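UPSTREAM OF FLC-like protein (DUF966) (Arabidopsis thaliana, PDB 6RSN) polymerises through its DIX-like domain, the part present here, and locally interprets polarity cues and can influence plant cell division orientation. Local coordinates at residues 42-46 with 47-51; 71-74 with 75-78. The protein carries 1 engineered substitution. One frame throughout, in Å; residues are numbered along the deposited sequence.

Both contacts are local turns of the chain within the DIX-like domain, which has a ubiquitin-like fold. Contact 1 (42-46 with 47-51) closes helix 36-47 and leads into the short helix 49-52. Contact 2 (71-74 with 75-78) lies further along the chain and turns it from strand 66-71 toward strand 77-78. Their centres are about 17 Å apart, and their nearest atoms are about 7 Å apart, so they do not touch. Helix 36-47 links them: contact 1 forms its end, while Leu72, Asp74 and Ile78 of contact 2 pack on Leu36 and Val39 near its start. The sulfate belongs to contact 1 alone and probably comes from the crystallisation liquor.

Contact 1. Residues 42-46 with 47-51; sequences RLNDL and RGNGM. With SO4 (sulfate ion), chain B.
Arg47 N donates to Leu43 O over 2.7 Å in the last turn of helix 36-47, and Gly48 N makes a weak bond to Asn44 O as the chain leaves the helix. This is the C-terminal end of the main helix of the ubiquitin-like fold. Gly48 has positive phi (98°), and a CB there would clash with the carbonyl oxygen of Arg47. The chain then enters the short helix 49-52.

Across the turn Leu43 CD1 meets the selenium of Met51, a selenomethionine, at 4.1 Å. Both side chains also pack on Tyr10 of strand 5-13, joining the helix end to the sheet. With chi1 at 179° the Met51 chain starts out opposite its backbone N, then bends at chi2, which sets the selenium by Leu43. Its CE methyl rests 3.6 Å above the plane of the Arg47 guanidinium, displaced from the centre of the group. The amides of Asn44 and Asn49 lie close, their planes 74° apart.

The Arg47 chain bends at chi2 and chi3 and carries its guanidinium away from the helix. NH2 is also hydrogen-bonded to the hydroxyl of Tyr10, which helps fix the group. The sulfate has a second partner in Arg14. O3 of the sulfate approaches the guanidinium edge-on, close to its plane, 2.9 Å from Arg47 NH2 and in a weaker bond 3.3 Å from Arg47 NH1.

Contact 2. Residues 71-74 with 75-78; sequences ALSD and EDFI. Engineered in segment 71-74: Ala71 (natural residue Asp).
Ser73 N donates to Asp76 OD2 over 2.9 Å in an almost straight bond (178°), and Asp76 N returns a bond of 2.9 Å to Ser73 O. The second bond closes a type I beta turn from Ser73 to Asp76, between strands 66-71 and 77-78 of the ubiquitin-like fold. The carboxylate thus links back to the first residue of its own turn. CG of Asp76 lies beside its backbone N (chi1 -68°), which brings OD2 to the N-H of Ser73. The N-H meets OD2 from well above the carboxylate plane.

Two waters lie between Asp76 OD2 and Ala71 O, within hydrogen-bonding distance of both, and bridge the carboxylate to the end of strand 66-71. Ala71 is an engineered residue, aspartate in nature. Replacing Asp76 by alanine would probably leave the N-H of Ser73 without this acceptor and the two waters without their carboxylate partner.

Further out, Glu75 folds back across the turn, its OE2 3.6 Å from Ser73 CB. On the inner side Leu72 and Ile78 cross at about a right angle and both touch Ser59 of strand 55-63. Leu72 also packs on Leu36 of helix 36-47, and Ile78 on Val39. Backbone hydrogen bonds between Asp76 and Leu36, and between Ile78 and Leu34, hold residues 76-78 beside strand 34-35 and the start of helix 36-47. Within the pair, Leu72 CD1 lies 4.0 Å from Ile78 CG1.

Contact 1. Residues 42-46 with 47-51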
ATOM      1  N   ARG A  42      -2.153   9.472   3.853  1.00 25.44           N
ATOM      2  CA  ARG A  42      -3.524   9.159   4.227  1.00 24.05           C
ATOM      3  C   ARG A  42      -3.524   8.299   5.487  1.00 22.76           C
ATOM      4  O   ARG A  42      -4.361   8.486   6.379  1.00 21.84           O
ATOM      5  CB  ARG A  42      -4.227   8.431   3.074  1.00 26.87           C
ATOM      6  CG  ARG A  42      -5.651   7.948   3.375  1.00 27.15           C
ATOM      7  CD  ARG A  42      -6.414   9.190   3.811  1.00 30.47           C
ATOM      8  NE  ARG A  42      -7.848   8.904   3.720  1.00 34.28           N
ATOM      9  CZ  ARG A  42      -8.782   9.616   4.299  1.00 37.82           C
ATOM     10  NH1 ARG A  42      -8.462  10.695   4.990  1.00 38.25           N
ATOM     11  NH2 ARG A  42     -10.062   9.282   4.157  1.00 42.23           N
ATOM     12  N   LEU A  43      -2.628   7.296   5.539  1.00 21.48           N
ATOM     13  CA  LEU A  43      -2.590   6.493   6.774  1.00 19.86           C
ATOM     14  C   LEU A  43      -2.202   7.348   7.982  1.00 20.43           C
ATOM     15  O   LEU A  43      -2.671   7.121   9.107  1.00 20.90           O
ATOM     16  CB  LEU A  43      -1.587   5.334   6.613  1.00 21.01           C
ATOM     17  CG  LEU A  43      -2.101   4.206   5.725  1.00 22.43           C
ATOM     18  CD1 LEU A  43      -0.970   3.225   5.415  1.00 23.02           C
ATOM     19  CD2 LEU A  43      -3.290   3.482   6.365  1.00 21.31           C
ATOM     20  N   ASN A  44      -1.242   8.254   7.811  1.00 21.62           N
ATOM     21  CA  ASN A  44      -0.867   9.137   8.915  1.00 22.99           C
ATOM     22  C   ASN A  44      -2.093   9.879   9.422  1.00 24.68           C
ATOM     23  O   ASN A  44      -2.243  10.060  10.648  1.00 23.30           O
ATOM     24  CB  ASN A  44       0.201  10.156   8.455  1.00 22.52           C
ATOM     25  CG  ASN A  44       1.545   9.484   8.209  1.00 23.46           C
ATOM     26  OD1 ASN A  44       1.781   8.334   8.517  1.00 23.52           O
ATOM     27  ND2 ASN A  44       2.492  10.224   7.644  1.00 26.89           N
ATOM     28  N   ASP A  45      -2.951  10.348   8.486  1.00 23.81           N
ATOM     29  CA  ASP A  45      -4.163  11.068   8.926  1.00 27.67           C
ATOM     30  C   ASP A  45      -5.143  10.152   9.672  1.00 25.43           C
ATOM     31  O   ASP A  45      -5.705  10.502  10.726  1.00 26.94           O
ATOM     32  CB  ASP A  45      -4.826  11.744   7.722  1.00 30.25           C
ATOM     33  CG  ASP A  45      -4.072  12.976   7.239  1.00 38.83           C
ATOM     34  OD1 ASP A  45      -3.211  13.518   8.006  1.00 39.29           O
ATOM     35  OD2 ASP A  45      -4.381  13.430   6.121  1.00 44.28           O
ATOM     36  N   LEU A  46      -5.372   8.967   9.150  1.00 22.78           N
ATOM     37  CA  LEU A  46      -6.350   8.079   9.738  1.00 22.52           C
ATOM     38  C   LEU A  46      -5.886   7.372  11.011  1.00 21.28           C
ATOM     39  O   LEU A  46      -6.666   7.236  11.982  1.00 22.62           O
ATOM     40  CB  LEU A  46      -6.736   7.014   8.730  1.00 23.06           C
ATOM     41  CG  LEU A  46      -7.398   7.527   7.472  1.00 26.48           C
ATOM     42  CD1 LEU A  46      -7.752   6.299   6.651  1.00 26.86           C
ATOM     43  CD2 LEU A  46      -8.645   8.341   7.793  1.00 31.29           C
ATOM     44  N   ARG A  47      -4.648   6.884  10.972  1.00 20.15           N
ATOM     45  CA  ARG A  47      -4.147   5.940  11.971  1.00 20.01           C
ATOM     46  C   ARG A  47      -3.045   6.537  12.860  1.00 18.56           C
ATOM     47  O   ARG A  47      -2.630   5.808  13.761  1.00 20.72           O
ATOM     48  CB  ARG A  47      -3.556   4.744  11.226  1.00 23.02           C
ATOM     49  CG  ARG A  47      -4.622   3.947  10.469  1.00 28.18           C
ATOM     50  CD  ARG A  47      -5.481   3.158  11.440  1.00 35.11           C
ATOM     51  NE  ARG A  47      -5.477   1.887  10.682  1.00 48.09           N
ATOM     52  CZ  ARG A  47      -4.892   0.696  10.951  1.00 44.22           C
ATOM     53  NH1 ARG A  47      -4.244   0.461  12.076  1.00 42.18           N
ATOM     54  NH2 ARG A  47      -5.023  -0.299  10.071  1.00 39.13           N
ATOM     55  N   GLY A  48      -2.585   7.747  12.580  1.00 20.40           N
ATOM     56  CA  GLY A  48      -1.552   8.407  13.370  1.00 18.97           C
ATOM     57  C   GLY A  48      -0.198   8.224  12.675  1.00 19.35           C
ATOM     58  O   GLY A  48       0.035   7.227  11.978  1.00 19.66           O
ATOM     59  N   ASN A  49       0.703   9.180  12.945  1.00 20.21           N
ATOM     60  CA  ASN A  49       2.018   9.081  12.314  1.00 22.92           C
ATOM     61  C   ASN A  49       2.800   7.838  12.714  1.00 22.40           C
ATOM     62  O   ASN A  49       3.686   7.397  11.971  1.00 23.71           O
ATOM     63  CB  ASN A  49       2.887  10.282  12.705  1.00 27.91           C
ATOM     64  CG  ASN A  49       2.463  11.524  11.948  1.00 32.39           C
ATOM     65  OD1 ASN A  49       2.249  12.594  12.513  1.00 43.05           O
ATOM     66  ND2 ASN A  49       2.358  11.394  10.653  1.00 32.15           N
ATOM     67  N   GLY A  50       2.462   7.286  13.865  1.00 21.14           N
ATOM     68  CA  GLY A  50       3.216   6.132  14.316  1.00 21.66           C
ATOM     69  C   GLY A  50       2.820   4.779  13.727  1.00 21.81           C
ATOM     70  O   GLY A  50       3.402   3.760  14.140  1.00 22.74           O
HETATM   71  N   MSE A  51       1.861   4.738  12.774  1.00 18.94           N
HETATM   72  CA  MSE A  51       1.430   3.439  12.268  1.00 18.20           C
HETATM   73  C   MSE A  51       2.269   3.050  11.040  1.00 18.73           C
HETATM   74  O   MSE A  51       2.858   1.930  11.006  1.00 20.05           O
HETATM   75  CB  MSE A  51      -0.083   3.532  11.967  1.00 20.62           C
HETATM   76  CG  MSE A  51      -0.665   2.225  11.400  1.00 20.65           C
HETATM   77 SE   MSE A  51      -0.656   2.232   9.400  1.00 27.27          SE
HETATM   78  CE  MSE A  51      -1.501   0.457   9.098  1.00 26.87           C
TER
HETATM   79  S   SO4 B 201      -4.821  -3.060  12.792  1.00 67.83           S
HETATM   80  O1  SO4 B 201      -3.748  -2.582  13.631  1.00 74.13           O
HETATM   81  O2  SO4 B 201      -6.049  -2.409  13.147  1.00 70.47           O
HETATM   82  O3  SO4 B 201      -4.517  -2.769  11.414  1.00 78.67           O
HETATM   83  O4  SO4 B 201      -4.969  -4.479  12.972  1.00 76.13           O

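Contact 2. Residues 71-74 with 75-78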
ATOM      1  N   ALA A  71       8.550  -4.382  -3.637  1.00 23.64           N
ATOM      2  CA  ALA A  71       8.941  -3.499  -2.556  1.00 23.23           C
ATOM      3  C   ALA A  71       8.928  -2.049  -3.032  1.00 24.51           C
ATOM      4  O   ALA A  71       9.388  -1.724  -4.166  1.00 28.14           O
ATOM      5  CB  ALA A  71      10.362  -3.910  -2.159  1.00 28.42           C
ATOM      6  N   LEU A  72       8.328  -1.192  -2.216  1.00 24.10           N
ATOM      7  CA  LEU A  72       8.240   0.246  -2.468  1.00 24.06           C
ATOM      8  C   LEU A  72       9.019   1.133  -1.475  1.00 26.36           C
ATOM      9  O   LEU A  72       9.035   0.845  -0.293  1.00 24.91           O
ATOM     10  CB  LEU A  72       6.765   0.632  -2.307  1.00 23.32           C
ATOM     11  CG  LEU A  72       5.732  -0.093  -3.181  1.00 25.33           C
ATOM     12  CD1 LEU A  72       4.317   0.150  -2.659  1.00 25.02           C
ATOM     13  CD2 LEU A  72       5.804   0.421  -4.632  1.00 28.53           C
ATOM     14  N   SER A  73       9.629   2.230  -1.958  1.00 30.74           N
ATOM     15  CA  SER A  73      10.101   3.381  -1.171  1.00 33.26           C
ATOM     16  C   SER A  73       9.060   4.471  -1.201  1.00 33.11           C
ATOM     17  O   SER A  73       8.237   4.447  -2.104  1.00 31.98           O
ATOM     18  CB  SER A  73      11.346   3.967  -1.756  1.00 40.30           C
ATOM     19  OG  SER A  73      12.320   2.944  -1.851  1.00 47.23           O
ATOM     20  N   ASP A  74       9.142   5.414  -0.221  1.00 36.64           N
ATOM     21  CA  ASP A  74       8.201   6.524  -0.072  1.00 41.03           C
ATOM     22  C   ASP A  74       8.067   7.298  -1.380  1.00 38.10           C
ATOM     23  O   ASP A  74       6.984   7.707  -1.812  1.00 39.48           O
ATOM     24  CB  ASP A  74       8.541   7.400   1.146  1.00 47.91           C
ATOM     25  CG  ASP A  74       8.136   6.782   2.495  1.00 54.89           C
ATOM     26  OD1 ASP A  74       8.173   5.536   2.616  1.00 56.51           O
ATOM     27  OD2 ASP A  74       7.819   7.553   3.449  1.00 57.00           O
ATOM     28  N   GLU A  75       9.191   7.451  -2.072  1.00 39.94           N
ATOM     29  CA  GLU A  75       9.174   8.261  -3.278  1.00 39.21           C
ATOM     30  C   GLU A  75       8.723   7.481  -4.527  1.00 39.32           C
ATOM     31  O   GLU A  75       8.701   8.070  -5.621  1.00 40.54           O
ATOM     32  CB  GLU A  75      10.501   9.047  -3.424  1.00 44.90           C
ATOM     33  CG  GLU A  75      11.759   8.196  -3.537  1.00 47.34           C
ATOM     34  CD  GLU A  75      12.407   7.544  -2.301  1.00 49.03           C
ATOM     35  OE1 GLU A  75      11.897   7.745  -1.155  1.00 44.95           O
ATOM     36  OE2 GLU A  75      13.440   6.831  -2.483  1.00 49.51           O
ATOM     37  N   ASP A  76       8.398   6.181  -4.397  1.00 34.55           N
ATOM     38  CA  ASP A  76       8.074   5.337  -5.534  1.00 32.94           C
ATOM     39  C   ASP A  76       6.621   5.482  -5.999  1.00 32.10           C
ATOM     40  O   ASP A  76       5.678   5.664  -5.214  1.00 29.52           O
ATOM     41  CB  ASP A  76       8.352   3.851  -5.301  1.00 32.33           C
ATOM     42  CG  ASP A  76       9.819   3.483  -5.186  1.00 37.02           C
ATOM     43  OD1 ASP A  76      10.684   4.336  -5.574  1.00 43.08           O
ATOM     44  OD2 ASP A  76      10.102   2.330  -4.773  1.00 38.44           O
ATOM     45  N   PHE A  77       6.456   5.351  -7.318  1.00 33.28           N
ATOM     46  CA  PHE A  77       5.168   5.305  -7.991  1.00 33.86           C
ATOM     47  C   PHE A  77       4.619   3.901  -7.810  1.00 33.34           C
ATOM     48  O   PHE A  77       5.370   2.906  -7.781  1.00 34.79           O
ATOM     49  CB  PHE A  77       5.433   5.526  -9.492  1.00 35.18           C
ATOM     50  CG  PHE A  77       4.245   5.618 -10.421  1.00 36.33           C
ATOM     51  CD1 PHE A  77       3.637   6.836 -10.678  1.00 38.91           C
ATOM     52  CD2 PHE A  77       3.719   4.484 -11.030  1.00 35.63           C
ATOM     53  CE1 PHE A  77       2.563   6.958 -11.557  1.00 41.28           C
ATOM     54  CE2 PHE A  77       2.659   4.616 -11.927  1.00 37.07           C
ATOM     55  CZ  PHE A  77       2.069   5.832 -12.174  1.00 40.90           C
ATOM     56  N   ILE A  78       3.294   3.832  -7.646  1.00 34.80           N
ATOM     57  CA  ILE A  78       2.647   2.555  -7.444  1.00 31.77           C
ATOM     58  C   ILE A  78       1.837   2.195  -8.681  1.00 35.06           C
ATOM     59  O   ILE A  78       0.983   2.957  -9.108  1.00 32.79           O
ATOM     60  CB  ILE A  78       1.714   2.590  -6.216  1.00 32.99           C
ATOM     61  CG1 ILE A  78       2.504   2.890  -4.931  1.00 29.35           C
ATOM     62  CG2 ILE A  78       1.017   1.245  -6.113  1.00 31.19           C
ATOM     63  CD1 ILE A  78       1.623   3.007  -3.665  1.00 28.90           C
TER
HETATM   64  O   HOH W   1       9.024   0.545  -6.112  1.00 42.32           O
HETATM   65  O   HOH W   2      11.829   0.406  -4.034  1.00 46.59           O